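Local coordinates for protein PaaA (Enterobacter agglomerans, PDB 5FF5) that probably works as a ThiF/E1-like adenylating enzyme in the post-translational route to the bicyclic core of pantocin A, at residues A[105-113]-A[123-131]; A[133-143]-A[222-231]. All coordinates share one frame; numbering follows the deposited sequence.

In the fold
Both contacts are largely buried and lie within the ThiF-family region, and they follow one another along the chain: helix 123-131 of contact 1 runs almost directly into strand 134-138 of contact 2. Contact 1 joins two helices through side chains, with a glutamine pair set among aromatic and aliphatic groups, and its first helix also faces the second subunit. Contact 2 lies inside the mixed sheet and is held chiefly by backbone hydrogen bonds; no other chain touches it, and beyond the backbone bonds a charged turn lies at one end and a glycine loop that binds a sulfate at the other. Helix 326-345 packs against side chains from both.

Contact 1: A[105-113]-A[123-131]; sequences RYNRQILQF and PFVYQERLK
Gln127 starts with CG pointing away from its own backbone N (chi1 -168°) and bends at the next bond, which lays its amide among Tyr106, Gln109 and Phe113. Gln109 comes to the same place from the facing helix: its CG is tucked between its backbone N and carbonyl carbon, and beyond that the chain runs extended, lying roughly perpendicular to the Gln127 side chain. Gln109 NE2, which also bonds to Ser154 O, donates to Gln127 OE1 at 2.5 Å, a length too short to be trusted in detail.

The Gln127 amide lies almost flat over one face of the Tyr106 ring, the planes 15° apart. Its NE2 sits toward the rim, 3.6 Å from Tyr106 CD2, while Arg105 CG covers the opposite face; the phenol hydroxyl is held by Asn199. Gln127 OE1 also lies at the edge of the Phe113 ring, 3.5 Å from CE2.

Helices 107-113 and 123-131 cross at 114°, their axes approaching to 8.7 Å, just ahead of the first strand of the Rossmann-like sheet of this ThiF-family protein. Near the start of the second helix the packing turns apolar. Ile110 divides its branches there: CG2 touches Pro123 CB at 3.7 Å, and CD1 approaches Phe124 CD1 at 4.0 Å. Phe113 and Tyr126, whose hydroxyl goes to Asp117, run alongside each other in opposing directions, their ring planes set obliquely, with Phe113 CB 3.6 Å from Tyr126 CD2. Phe113 CZ meets Leu130 CD1 at 4.2 Å, and helix 326-345 packs on both of these side chains.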
loop_
_atom_site.group_PDB
_atom_site.type_symbol
_atom_site.label_atom_id
_atom_site.label_comp_id
_atom_site.label_asym_id
_atom_site.label_seq_id
_atom_site.Cartn_x
_atom_site.Cartn_y
_atom_site.Cartn_z
ATOM N N ARG A 105 -7.786 -17.654 4.234
ATOM C CA ARG A 105 -6.936 -16.631 3.637
ATOM C C ARG A 105 -7.520 -15.235 3.757
ATOM O O ARG A 105 -6.761 -14.280 3.847
ATOM C CB ARG A 105 -6.591 -16.961 2.173
ATOM C CG ARG A 105 -7.731 -17.182 1.195
ATOM C CD ARG A 105 -7.204 -17.737 -0.166
ATOM N NE ARG A 105 -6.111 -16.936 -0.708
ATOM C CZ ARG A 105 -5.021 -17.431 -1.292
ATOM N NH1 ARG A 105 -4.086 -16.608 -1.741
ATOM N NH2 ARG A 105 -4.859 -18.736 -1.425
ATOM N N TYR A 106 -8.841 -15.109 3.765
ATOM C CA TYR A 106 -9.463 -13.786 3.783
ATOM C C TYR A 106 -9.814 -13.358 5.205
ATOM O O TYR A 106 -10.432 -12.310 5.419
ATOM C CB TYR A 106 -10.727 -13.765 2.913
ATOM C CG TYR A 106 -10.485 -14.146 1.470
ATOM C CD1 TYR A 106 -9.372 -13.678 0.788
ATOM C CD2 TYR A 106 -11.355 -14.999 0.799
ATOM C CE1 TYR A 106 -9.130 -14.043 -0.504
ATOM C CE2 TYR A 106 -11.123 -15.366 -0.513
ATOM C CZ TYR A 106 -10.009 -14.880 -1.169
ATOM O OH TYR A 106 -9.761 -15.227 -2.494
ATOM N N ASN A 107 -9.404 -14.154 6.184
ATOM C CA ASN A 107 -9.907 -13.976 7.538
ATOM C C ASN A 107 -9.788 -12.571 8.117
ATOM O O ASN A 107 -10.772 -11.995 8.557
ATOM C CB ASN A 107 -9.182 -14.917 8.491
ATOM C CG ASN A 107 -9.737 -14.840 9.885
ATOM O OD1 ASN A 107 -9.275 -14.062 10.703
ATOM N ND2 ASN A 107 -10.744 -15.646 10.161
ATOM N N ARG A 108 -8.589 -12.012 8.095
ATOM C CA ARG A 108 -8.369 -10.766 8.801
ATOM C C ARG A 108 -9.114 -9.624 8.137
ATOM O O ARG A 108 -9.562 -8.703 8.809
ATOM C CB ARG A 108 -6.880 -10.420 8.882
ATOM C CG ARG A 108 -5.951 -11.420 9.557
ATOM C CD ARG A 108 -6.369 -11.831 10.977
ATOM N NE ARG A 108 -5.331 -12.674 11.577
ATOM C CZ ARG A 108 -5.357 -13.996 11.699
ATOM N NH1 ARG A 108 -6.399 -14.703 11.303
ATOM N NH2 ARG A 108 -4.320 -14.607 12.244
ATOM N N GLN A 109 -9.294 -9.695 6.826
ATOM C CA GLN A 109 -10.024 -8.627 6.153
ATOM C C GLN A 109 -11.509 -8.856 6.384
ATOM O O GLN A 109 -12.293 -7.916 6.448
ATOM C CB GLN A 109 -9.723 -8.558 4.675
ATOM C CG GLN A 109 -10.464 -9.575 3.876
ATOM C CD GLN A 109 -10.140 -9.495 2.421
ATOM O OE1 GLN A 109 -9.041 -9.110 2.030
ATOM N NE2 GLN A 109 -11.115 -9.828 1.598
ATOM N N ILE A 110 -11.889 -10.118 6.511
ATOM C CA ILE A 110 -13.232 -10.437 6.941
ATOM C C ILE A 110 -13.529 -9.815 8.301
ATOM O O ILE A 110 -14.635 -9.325 8.512
ATOM C CB ILE A 110 -13.450 -11.945 7.001
ATOM C CG1 ILE A 110 -13.571 -12.499 5.575
ATOM C CG2 ILE A 110 -14.700 -12.248 7.771
ATOM C CD1 ILE A 110 -13.772 -14.004 5.476
ATOM N N LEU A 111 -12.543 -9.808 9.207
ATOM C CA LEU A 111 -12.685 -9.147 10.515
ATOM C C LEU A 111 -12.914 -7.669 10.356
ATOM O O LEU A 111 -13.722 -7.081 11.054
ATOM C CB LEU A 111 -11.449 -9.334 11.387
ATOM C CG LEU A 111 -11.065 -10.745 11.815
ATOM C CD1 LEU A 111 -9.876 -10.653 12.720
ATOM C CD2 LEU A 111 -12.223 -11.470 12.460
ATOM N N GLN A 112 -12.196 -7.060 9.427
ATOM C CA GLN A 112 -12.355 -5.642 9.173
ATOM C C GLN A 112 -13.757 -5.284 8.702
ATOM O O GLN A 112 -14.276 -4.243 9.089
ATOM C CB GLN A 112 -11.320 -5.189 8.164
ATOM C CG GLN A 112 -11.496 -3.781 7.687
ATOM C CD GLN A 112 -10.447 -3.420 6.652
ATOM O OE1 GLN A 112 -9.270 -3.779 6.794
ATOM N NE2 GLN A 112 -10.866 -2.727 5.591
ATOM N N PHE A 113 -14.370 -6.136 7.876
ATOM C CA PHE A 113 -15.757 -5.911 7.442
ATOM C C PHE A 113 -16.670 -6.027 8.651
ATOM O O PHE A 113 -17.562 -5.204 8.852
ATOM C CB PHE A 113 -16.222 -6.918 6.370
ATOM C CG PHE A 113 -15.343 -6.987 5.155
ATOM C CD1 PHE A 113 -14.674 -5.872 4.688
ATOM C CD2 PHE A 113 -15.156 -8.194 4.503
ATOM C CE1 PHE A 113 -13.853 -5.972 3.602
ATOM C CE2 PHE A 113 -14.340 -8.285 3.427
ATOM C CZ PHE A 113 -13.687 -7.184 2.984
ATOM N N PRO A 123 -20.438 -11.260 8.205
ATOM C CA PRO A 123 -19.124 -10.926 7.647
ATOM C C PRO A 123 -18.790 -11.715 6.399
ATOM O O PRO A 123 -18.143 -11.182 5.504
ATOM C CB PRO A 123 -18.165 -11.287 8.774
ATOM C CG PRO A 123 -18.975 -11.090 9.983
ATOM C CD PRO A 123 -20.341 -11.605 9.626
ATOM N N PHE A 124 -19.244 -12.954 6.330
ATOM C CA PHE A 124 -18.958 -13.760 5.169
ATOM C C PHE A 124 -19.643 -13.155 3.950
ATOM O O PHE A 124 -19.086 -13.184 2.852
ATOM C CB PHE A 124 -19.424 -15.199 5.380
ATOM C CG PHE A 124 -18.520 -16.011 6.265
ATOM C CD1 PHE A 124 -17.316 -15.506 6.705
ATOM C CD2 PHE A 124 -18.880 -17.295 6.646
ATOM C CE1 PHE A 124 -16.496 -16.263 7.513
ATOM C CE2 PHE A 124 -18.062 -18.056 7.444
ATOM C CZ PHE A 124 -16.868 -17.536 7.879
ATOM N N VAL A 125 -20.826 -12.571 4.144
ATOM C CA VAL A 125 -21.580 -12.039 3.029
ATOM C C VAL A 125 -20.762 -11.011 2.283
ATOM O O VAL A 125 -20.730 -11.026 1.063
ATOM C CB VAL A 125 -22.904 -11.418 3.475
ATOM C CG1 VAL A 125 -23.330 -10.348 2.527
ATOM C CG2 VAL A 125 -23.975 -12.468 3.582
ATOM N N TYR A 126 -20.017 -10.183 2.996
ATOM C CA TYR A 126 -19.241 -9.153 2.311
ATOM C C TYR A 126 -18.211 -9.755 1.360
ATOM O O TYR A 126 -18.089 -9.310 0.217
ATOM C CB TYR A 126 -18.548 -8.234 3.316
ATOM C CG TYR A 126 -19.504 -7.371 4.081
ATOM C CD1 TYR A 126 -20.281 -6.435 3.436
ATOM C CD2 TYR A 126 -19.640 -7.500 5.450
ATOM C CE1 TYR A 126 -21.171 -5.646 4.130
ATOM C CE2 TYR A 126 -20.529 -6.711 6.162
ATOM C CZ TYR A 126 -21.290 -5.784 5.492
ATOM O OH TYR A 126 -22.180 -4.990 6.183
ATOM N N GLN A 127 -17.502 -10.776 1.831
ATOM C CA GLN A 127 -16.481 -11.460 1.044
ATOM C C GLN A 127 -17.120 -12.161 -0.151
ATOM O O GLN A 127 -16.528 -12.247 -1.217
ATOM C CB GLN A 127 -15.725 -12.478 1.901
ATOM C CG GLN A 127 -14.474 -13.031 1.257
ATOM C CD GLN A 127 -13.454 -11.954 1.008
ATOM O OE1 GLN A 127 -13.154 -11.172 1.897
ATOM N NE2 GLN A 127 -12.921 -11.896 -0.202
ATOM N N GLU A 128 -18.329 -12.674 0.048
ATOM C CA GLU A 128 -19.086 -13.302 -1.021
ATOM C C GLU A 128 -19.328 -12.297 -2.146
ATOM O O GLU A 128 -19.213 -12.623 -3.323
ATOM C CB GLU A 128 -20.407 -13.836 -0.479
ATOM C CG GLU A 128 -20.269 -15.138 0.253
ATOM C CD GLU A 128 -21.582 -15.610 0.822
ATOM O OE1 GLU A 128 -22.609 -14.937 0.561
ATOM O OE2 GLU A 128 -21.582 -16.656 1.517
ATOM N N ARG A 129 -19.633 -11.062 -1.756
ATOM C CA ARG A 129 -19.877 -9.981 -2.680
ATOM C C ARG A 129 -18.613 -9.654 -3.487
ATOM O O ARG A 129 -18.675 -9.082 -4.573
ATOM C CB ARG A 129 -20.364 -8.746 -1.911
ATOM C CG ARG A 129 -21.846 -8.784 -1.591
ATOM C CD ARG A 129 -22.301 -7.668 -0.657
ATOM N NE ARG A 129 -23.661 -7.905 -0.156
ATOM C CZ ARG A 129 -24.341 -7.045 0.596
ATOM N NH1 ARG A 129 -23.797 -5.897 0.926
ATOM N NH2 ARG A 129 -25.573 -7.311 0.991
ATOM N N LEU A 130 -17.461 -10.034 -2.955
ATOM C CA LEU A 130 -16.216 -9.850 -3.670
ATOM C C LEU A 130 -15.999 -11.013 -4.620
ATOM O O LEU A 130 -15.541 -10.815 -5.732
ATOM C CB LEU A 130 -15.025 -9.718 -2.708
ATOM C CG LEU A 130 -14.856 -8.447 -1.874
ATOM C CD1 LEU A 130 -13.620 -8.547 -0.995
ATOM C CD2 LEU A 130 -14.821 -7.190 -2.765
ATOM N N LYS A 131 -16.295 -12.234 -4.188
ATOM C CA LYS A 131 -16.030 -13.365 -5.053
ATOM C C LYS A 131 -16.957 -13.327 -6.256
ATOM O O LYS A 131 -16.633 -13.823 -7.345
ATOM C CB LYS A 131 -16.168 -14.701 -4.319
ATOM C CG LYS A 131 -15.816 -15.863 -5.253
ATOM C CD LYS A 131 -15.613 -17.213 -4.606
ATOM C CE LYS A 131 -14.797 -18.078 -5.562
ATOM N NZ LYS A 131 -14.260 -19.345 -4.997
#

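Contact 2: A[133-143]-A[222-231]; sequences SKVAIFGMGGW and VGDSTFIILA. With SO4 (sulfate ion), chain C.
This is a parallel strand pairing in the middle of the mixed sheet: strand 134-138 lies beside strand 227-229, with strands 158-162 and 258-263 on their outer sides. Val135 pairs with Phe227, Ala136 with Ile228 and Ile137 with Ile229. Ala136 is gripped through both backbone polar atoms: its N donates to Phe227 O at 3.1 Å, and its O accepts from Ile229 N in a nearly straight bond (176° at the hydrogen). Lys134 O takes two donors, Thr226 N at 2.7 Å and Phe227 N, while Lys134 N gives its hydrogen to Thr226 OG1. Lys134 NZ makes a salt bridge to Asp224 OD1, though its modelled length is doubtful.

Beyond the strand, Gly139 and Gly141 belong to a GxGxxG sequence in a strand-turn-helix, consistent with the nucleotide-binding loop of Rossmann-like E1 enzymes. Here Gly142 N, at the start of the helix, donates to O2 and O4 of a sulfate, each at 2.9 Å; Arg174 holds the same ion.

With chi1 at 65°, Trp143 turns its ring toward the C-terminal end of the neighbouring strand and the residues after it: CZ3 meets Ile229 CG2 edge-on at 3.4 Å, and Ala231 CA lies over one face toward its rim, with Gly139 O over the opposite face, also off-centre. Val135 CG1 touches Ile229 CD1 at 3.8 Å. The Phe138 ring turns its edge to Val222, CZ being 3.9 Å from Val222 CG2.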
loop_
_atom_site.group_PDB
_atom_site.type_symbol
_atom_site.label_atom_id
_atom_site.label_comp_id
_atom_site.label_asym_id
_atom_site.label_seq_id
_atom_site.Cartn_x
_atom_site.Cartn_y
_atom_site.Cartn_z
ATOM N N SER A 133 -17.786 -10.685 -7.807
ATOM C CA SER A 133 -17.436 -9.549 -8.642
ATOM C C SER A 133 -16.487 -9.881 -9.769
ATOM O O SER A 133 -15.718 -10.828 -9.675
ATOM C CB SER A 133 -16.828 -8.450 -7.799
ATOM O OG SER A 133 -17.825 -7.845 -7.013
ATOM N N LYS A 134 -16.554 -9.070 -10.828
ATOM C CA LYS A 134 -15.657 -9.159 -11.983
ATOM C C LYS A 134 -15.139 -7.783 -12.336
ATOM O O LYS A 134 -15.905 -6.902 -12.722
ATOM C CB LYS A 134 -16.360 -9.753 -13.205
ATOM C CG LYS A 134 -16.858 -11.173 -13.033
ATOM C CD LYS A 134 -17.142 -11.802 -14.391
ATOM C CE LYS A 134 -16.075 -11.397 -15.393
ATOM N NZ LYS A 134 -16.270 -12.054 -16.712
ATOM N N VAL A 135 -13.836 -7.600 -12.225
ATOM C CA VAL A 135 -13.249 -6.298 -12.454
ATOM C C VAL A 135 -12.412 -6.378 -13.701
ATOM O O VAL A 135 -11.665 -7.335 -13.883
ATOM C CB VAL A 135 -12.430 -5.826 -11.214
ATOM C CG1 VAL A 135 -11.843 -4.458 -11.406
ATOM C CG2 VAL A 135 -13.326 -5.814 -10.024
ATOM N N ALA A 136 -12.600 -5.407 -14.590
ATOM C CA ALA A 136 -11.844 -5.333 -15.831
ATOM C C ALA A 136 -10.883 -4.182 -15.727
ATOM O O ALA A 136 -11.249 -3.084 -15.337
ATOM C CB ALA A 136 -12.759 -5.171 -17.024
ATOM N N ILE A 137 -9.635 -4.448 -16.052
ATOM C CA ILE A 137 -8.580 -3.459 -15.916
ATOM C C ILE A 137 -7.951 -3.205 -17.270
ATOM O O ILE A 137 -7.500 -4.131 -17.943
ATOM C CB ILE A 137 -7.505 -3.904 -14.910
ATOM C CG1 ILE A 137 -8.175 -4.352 -13.614
ATOM C CG2 ILE A 137 -6.571 -2.771 -14.591
ATOM C CD1 ILE A 137 -7.204 -4.898 -12.588
ATOM N N PHE A 138 -7.981 -1.948 -17.690
ATOM C CA PHE A 138 -7.501 -1.587 -19.003
ATOM C C PHE A 138 -6.081 -1.093 -18.919
ATOM O O PHE A 138 -5.846 0.062 -18.628
ATOM C CB PHE A 138 -8.434 -0.541 -19.639
ATOM C CG PHE A 138 -9.720 -1.129 -20.148
ATOM C CD1 PHE A 138 -9.814 -1.587 -21.452
ATOM C CD2 PHE A 138 -10.806 -1.285 -19.311
ATOM C CE1 PHE A 138 -10.970 -2.160 -21.914
ATOM C CE2 PHE A 138 -11.959 -1.858 -19.759
ATOM C CZ PHE A 138 -12.046 -2.294 -21.064
ATOM N N GLY A 139 -5.133 -1.982 -19.168
ATOM C CA GLY A 139 -3.731 -1.604 -19.211
ATOM C C GLY A 139 -2.943 -2.131 -18.019
ATOM O O GLY A 139 -3.286 -1.846 -16.865
HETATM N N MSE A 140 -1.885 -2.892 -18.286
HETATM C CA MSE A 140 -1.092 -3.459 -17.206
HETATM C C MSE A 140 0.275 -2.780 -17.047
HETATM O O MSE A 140 1.306 -3.436 -16.859
HETATM C CB MSE A 140 -0.939 -4.959 -17.419
HETATM C CG MSE A 140 -2.263 -5.718 -17.280
HETATM SE SE MSE A 140 -3.031 -5.728 -15.461
HETATM C CE MSE A 140 -4.418 -4.404 -15.752
ATOM N N GLY A 141 0.261 -1.455 -17.124
ATOM C CA GLY A 141 1.397 -0.637 -16.747
ATOM C C GLY A 141 1.501 -0.569 -15.231
ATOM O O GLY A 141 1.000 -1.446 -14.516
ATOM N N GLY A 142 2.222 0.440 -14.749
ATOM C CA GLY A 142 2.381 0.678 -13.330
ATOM C C GLY A 142 1.086 0.659 -12.534
ATOM O O GLY A 142 0.879 -0.230 -11.710
ATOM N N TRP A 143 0.212 1.640 -12.748
ATOM C CA TRP A 143 -1.016 1.697 -11.959
ATOM C C TRP A 143 -1.770 0.382 -12.122
ATOM O O TRP A 143 -2.363 -0.125 -11.177
ATOM C CB TRP A 143 -1.901 2.885 -12.376
ATOM C CG TRP A 143 -2.442 2.828 -13.777
ATOM C CD1 TRP A 143 -1.864 3.344 -14.912
ATOM C CD2 TRP A 143 -3.704 2.263 -14.192
ATOM N NE1 TRP A 143 -2.676 3.110 -16.010
ATOM C CE2 TRP A 143 -3.809 2.457 -15.598
ATOM C CE3 TRP A 143 -4.746 1.606 -13.520
ATOM C CZ2 TRP A 143 -4.919 2.023 -16.336
ATOM C CZ3 TRP A 143 -5.854 1.172 -14.264
ATOM C CH2 TRP A 143 -5.924 1.383 -15.657
ATOM N N VAL A 222 -15.179 -5.584 -22.281
ATOM C CA VAL A 222 -15.830 -5.351 -20.999
ATOM C C VAL A 222 -16.646 -6.575 -20.577
ATOM O O VAL A 222 -16.556 -7.000 -19.442
ATOM C CB VAL A 222 -16.736 -4.101 -21.020
ATOM C CG1 VAL A 222 -17.611 -4.069 -19.785
ATOM C CG2 VAL A 222 -15.903 -2.836 -21.127
ATOM N N GLY A 223 -17.430 -7.144 -21.484
ATOM C CA GLY A 223 -18.191 -8.343 -21.191
ATOM C C GLY A 223 -19.094 -8.178 -19.993
ATOM O O GLY A 223 -19.693 -7.122 -19.809
ATOM N N ASP A 224 -19.118 -9.176 -19.115
ATOM C CA ASP A 224 -20.015 -9.130 -17.965
ATOM C C ASP A 224 -19.307 -8.642 -16.712
ATOM O O ASP A 224 -19.632 -9.078 -15.615
ATOM C CB ASP A 224 -20.652 -10.503 -17.687
ATOM C CG ASP A 224 -19.627 -11.604 -17.417
ATOM O OD1 ASP A 224 -18.406 -11.337 -17.487
ATOM O OD2 ASP A 224 -20.059 -12.757 -17.162
ATOM N N SER A 225 -18.358 -7.722 -16.888
ATOM C CA SER A 225 -17.706 -7.074 -15.765
ATOM C C SER A 225 -18.738 -6.416 -14.872
ATOM O O SER A 225 -19.808 -5.993 -15.321
ATOM C CB SER A 225 -16.689 -6.020 -16.222
ATOM O OG SER A 225 -15.676 -6.588 -17.024
ATOM N N THR A 226 -18.386 -6.331 -13.598
ATOM C CA THR A 226 -19.223 -5.727 -12.598
ATOM C C THR A 226 -18.609 -4.417 -12.083
ATOM O O THR A 226 -19.266 -3.640 -11.408
ATOM C CB THR A 226 -19.460 -6.732 -11.504
ATOM O OG1 THR A 226 -18.195 -7.152 -10.988
ATOM C CG2 THR A 226 -20.157 -7.950 -12.096
ATOM N N PHE A 227 -17.356 -4.169 -12.446
ATOM C CA PHE A 227 -16.628 -2.967 -12.043
ATOM C C PHE A 227 -15.523 -2.687 -13.065
ATOM O O PHE A 227 -14.975 -3.618 -13.637
ATOM C CB PHE A 227 -16.007 -3.138 -10.651
ATOM C CG PHE A 227 -15.963 -1.874 -9.845
ATOM C CD1 PHE A 227 -16.819 -1.688 -8.777
ATOM C CD2 PHE A 227 -15.046 -0.879 -10.143
ATOM C CE1 PHE A 227 -16.775 -0.520 -8.042
ATOM C CE2 PHE A 227 -15.006 0.296 -9.414
ATOM C CZ PHE A 227 -15.867 0.475 -8.366
ATOM N N ILE A 228 -15.182 -1.421 -13.296
ATOM C CA ILE A 228 -14.124 -1.095 -14.253
ATOM C C ILE A 228 -13.104 -0.116 -13.664
ATOM O O ILE A 228 -13.465 0.886 -13.026
ATOM C CB ILE A 228 -14.701 -0.478 -15.578
ATOM C CG1 ILE A 228 -15.500 -1.511 -16.364
ATOM C CG2 ILE A 228 -13.590 0.087 -16.437
ATOM C CD1 ILE A 228 -16.151 -0.976 -17.549
ATOM N N ILE A 229 -11.830 -0.402 -13.922
ATOM C CA ILE A 229 -10.722 0.458 -13.528
ATOM C C ILE A 229 -10.003 0.880 -14.792
ATOM O O ILE A 229 -9.627 0.014 -15.583
ATOM C CB ILE A 229 -9.716 -0.273 -12.593
ATOM C CG1 ILE A 229 -10.424 -0.864 -11.364
ATOM C CG2 ILE A 229 -8.561 0.647 -12.205
ATOM C CD1 ILE A 229 -9.506 -1.594 -10.400
ATOM N N LEU A 230 -9.807 2.184 -14.983
ATOM C CA LEU A 230 -9.084 2.697 -16.148
ATOM C C LEU A 230 -8.401 3.985 -15.768
ATOM O O LEU A 230 -8.674 4.534 -14.710
ATOM C CB LEU A 230 -9.986 2.937 -17.368
ATOM C CG LEU A 230 -11.202 3.865 -17.313
ATOM C CD1 LEU A 230 -12.203 3.309 -16.352
ATOM C CD2 LEU A 230 -10.866 5.335 -16.984
ATOM N N ALA A 231 -7.553 4.496 -16.653
ATOM C CA ALA A 231 -6.721 5.647 -16.329
ATOM C C ALA A 231 -7.410 6.968 -16.603
ATOM O O ALA A 231 -8.454 7.026 -17.245
ATOM C CB ALA A 231 -5.416 5.585 -17.098
HETATM S S SO4 C . 3.838 3.045 -16.262
HETATM O O1 SO4 C . 4.255 3.923 -15.161
HETATM O O2 SO4 C . 4.437 1.730 -16.087
HETATM O O3 SO4 C . 4.297 3.541 -17.566
HETATM O O4 SO4 C . 2.376 2.911 -16.233
#